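Local coordinates for protein peptide ABC transporter permease (Staphylococcus hominis, PDB 6EXS) that probably transports peptides across the cell membrane as a POT-family carrier and binds a thioalcohol-conjugated dipeptide that is a precursor of human body odour, at residues A[157-162]-A[341-346]. Numbering follows the deposited sequence.
With C3H (2-[[(2~{R})-2-azanyl-3-[(3~{S})-3-methyl-1-oxidanyl-hexan-3-yl]sulfanyl-propanoyl]amino]ethanoic acid), chain O.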
loop_
_atom_site.group_PDB
_atom_site.type_symbol
_atom_site.label_atom_id
_atom_site.label_comp_id
_atom_site.label_asym_id
_atom_site.label_seq_id
_atom_site.Cartn_x
_atom_site.Cartn_y
_atom_site.Cartn_z
ATOM N N SER A 157 1.536 -1.227 14.497
ATOM C CA SER A 157 0.136 -1.661 14.465
ATOM C C SER A 157 -0.228 -2.162 13.067
ATOM O O SER A 157 -0.973 -3.137 12.950
ATOM C CB SER A 157 -0.799 -0.532 14.906
ATOM O OG SER A 157 -0.891 0.553 13.993
ATOM N N VAL A 158 0.363 -1.531 12.018
ATOM C CA VAL A 158 0.207 -1.846 10.591
ATOM C C VAL A 158 0.717 -3.275 10.309
ATOM O O VAL A 158 -0.062 -4.125 9.871
ATOM C CB VAL A 158 0.881 -0.765 9.673
ATOM C CG1 VAL A 158 0.895 -1.199 8.208
ATOM C CG2 VAL A 158 0.197 0.596 9.813
ATOM N N ASN A 159 2.009 -3.536 10.600
ATOM C CA ASN A 159 2.672 -4.832 10.409
ATOM C C ASN A 159 2.147 -5.926 11.344
ATOM O O ASN A 159 2.124 -7.092 10.930
ATOM C CB ASN A 159 4.184 -4.709 10.497
ATOM C CG ASN A 159 4.781 -3.794 9.468
ATOM O OD1 ASN A 159 5.377 -2.770 9.798
ATOM N ND2 ASN A 159 4.651 -4.145 8.198
ATOM N N LEU A 160 1.687 -5.565 12.573
ATOM C CA LEU A 160 1.089 -6.559 13.476
ATOM C C LEU A 160 -0.253 -7.038 12.919
ATOM O O LEU A 160 -0.530 -8.237 12.946
ATOM C CB LEU A 160 0.949 -6.056 14.920
ATOM C CG LEU A 160 2.239 -6.064 15.754
ATOM C CD1 LEU A 160 2.136 -5.101 16.905
ATOM C CD2 LEU A 160 2.585 -7.473 16.260
ATOM N N GLY A 161 -1.037 -6.107 12.360
ATOM C CA GLY A 161 -2.311 -6.426 11.726
ATOM C C GLY A 161 -2.093 -7.276 10.488
ATOM O O GLY A 161 -2.735 -8.316 10.323
ATOM N N ALA A 162 -1.125 -6.862 9.642
ATOM C CA ALA A 162 -0.717 -7.566 8.428
ATOM C C ALA A 162 -0.137 -8.963 8.710
ATOM O O ALA A 162 -0.287 -9.842 7.867
ATOM C CB ALA A 162 0.283 -6.733 7.647
ATOM N N LEU A 341 6.411 -9.934 9.120
ATOM C CA LEU A 341 7.206 -10.578 10.176
ATOM C C LEU A 341 8.665 -10.096 10.137
ATOM O O LEU A 341 9.211 -9.724 11.182
ATOM C CB LEU A 341 7.154 -12.115 10.087
ATOM C CG LEU A 341 8.037 -12.892 11.088
ATOM C CD1 LEU A 341 7.529 -12.743 12.514
ATOM C CD2 LEU A 341 8.139 -14.354 10.715
ATOM N N PHE A 342 9.284 -10.084 8.940
ATOM C CA PHE A 342 10.673 -9.639 8.762
ATOM C C PHE A 342 10.855 -8.148 9.026
ATOM O O PHE A 342 11.901 -7.757 9.541
ATOM C CB PHE A 342 11.222 -10.053 7.395
ATOM C CG PHE A 342 11.736 -11.474 7.402
ATOM C CD1 PHE A 342 10.855 -12.553 7.424
ATOM C CD2 PHE A 342 13.101 -11.735 7.419
ATOM C CE1 PHE A 342 11.330 -13.865 7.475
ATOM C CE2 PHE A 342 13.577 -13.053 7.455
ATOM C CZ PHE A 342 12.689 -14.107 7.486
ATOM N N ILE A 343 9.827 -7.324 8.718
ATOM C CA ILE A 343 9.849 -5.892 9.013
ATOM C C ILE A 343 9.859 -5.750 10.538
ATOM O O ILE A 343 10.735 -5.082 11.065
ATOM C CB ILE A 343 8.687 -5.112 8.330
ATOM C CG1 ILE A 343 8.877 -5.076 6.794
ATOM C CG2 ILE A 343 8.587 -3.674 8.892
ATOM C CD1 ILE A 343 7.689 -4.631 6.024
ATOM N N LEU A 344 8.940 -6.438 11.239
ATOM C CA LEU A 344 8.854 -6.413 12.701
ATOM C C LEU A 344 10.141 -6.853 13.393
ATOM O O LEU A 344 10.568 -6.205 14.345
ATOM C CB LEU A 344 7.648 -7.231 13.215
ATOM C CG LEU A 344 6.265 -6.588 13.068
ATOM C CD1 LEU A 344 5.188 -7.636 13.105
ATOM C CD2 LEU A 344 6.005 -5.555 14.136
ATOM N N LEU A 345 10.777 -7.919 12.901
ATOM C CA LEU A 345 12.007 -8.431 13.514
ATOM C C LEU A 345 13.259 -7.641 13.173
ATOM O O LEU A 345 14.120 -7.491 14.040
ATOM C CB LEU A 345 12.261 -9.915 13.147
ATOM C CG LEU A 345 11.201 -10.964 13.478
ATOM C CD1 LEU A 345 11.498 -12.258 12.749
ATOM C CD2 LEU A 345 11.079 -11.190 14.973
ATOM N N PHE A 346 13.400 -7.186 11.915
ATOM C CA PHE A 346 14.653 -6.571 11.495
ATOM C C PHE A 346 14.618 -5.062 11.166
ATOM O O PHE A 346 15.700 -4.513 10.948
ATOM C CB PHE A 346 15.253 -7.376 10.333
ATOM C CG PHE A 346 15.393 -8.845 10.680
ATOM C CD1 PHE A 346 16.316 -9.270 11.634
ATOM C CD2 PHE A 346 14.568 -9.797 10.094
ATOM C CE1 PHE A 346 16.423 -10.625 11.977
ATOM C CE2 PHE A 346 14.676 -11.154 10.439
ATOM C CZ PHE A 346 15.608 -11.559 11.369
HETATM O O2 C3H O . 1.692 -2.930 5.092
HETATM C C11 C3H O . 2.710 -3.445 5.390
HETATM O O3 C3H O . 3.789 -2.794 5.651
HETATM C C10 C3H O . 2.936 -4.927 5.456
HETATM N N1 C3H O . 2.091 -5.675 4.557
HETATM C C9 C3H O . 2.434 -5.883 3.297
HETATM O O1 C3H O . 2.812 -4.992 2.551
HETATM C C8 C3H O . 2.374 -7.278 2.768
HETATM N N C3H O . 1.575 -8.097 3.669
HETATM C C7 C3H O . 1.715 -7.311 1.388
HETATM S S C3H O . 2.802 -7.466 -0.054
HETATM C C3 C3H O . 3.649 -9.135 -0.097
HETATM C C4 C3H O . 2.562 -10.153 -0.329
HETATM C C5 C3H O . 4.431 -9.284 1.215
HETATM C C6 C3H O . 5.029 -10.640 1.514
HETATM O O C3H O . 4.510 -11.202 2.674
HETATM C C2 C3H O . 4.661 -9.204 -1.238
HETATM C C1 C3H O . 6.107 -9.407 -0.819
HETATM C C C3H O . 7.022 -9.476 -2.011
#
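The planar side-chain amide of Asn159 has Ile343 over one face and the bound thioalcohol-peptide conjugate, C3H, on the other side of its plane. Over the first face, Ile343 CG2 sits 3.5 Å from Asn159 OD1, and the longer branch brings Ile343 CD1 to 3.8 Å from Asn159 ND2. With Asn159 CG anti to its own carbonyl carbon (chi1 -60°), the amide reaches past the helix surface to the ligand. There Asn159 ND2 gives C3H O3 a weak hydrogen bond of 3.0 Å, bent to 123° at the hydrogen, partly because O3 stands off the amide plane. Asparagine suits this place: it is short enough to fit between the helices, yet carries an N-H for an acid group. The beta-branch of isoleucine puts CG2 over the face while the longer arm carries CD1 out past the ND2 end, the two side chains crossing at about a right angle.

In the major facilitator fold, helix 147-174 belongs to the N-terminal six-helix bundle and helix 338-357 to the C-terminal one, so the substrate lies beside a seam between the halves whose relative motion is thought to drive alternating access. The segments are inclined at 138° between their N-to-C directions, and their axes come as close as 9.3 Å.

Beside the amide, away from the ligand, the contact is apolar. Leu344 CG packs 3.8 Å from Asn159 CB, and Leu344 CD1 rests against the main-chain Asn159 O. Leu160 meets Leu344 at a similar angle, CD2 to CD1 4.1 Å; its flexible apolar chain suits a site where a monoolein molecule lies about 5 Å away. On the ligand's side, the small Ala162 brings its CB within 3.7 Å of C3H N1.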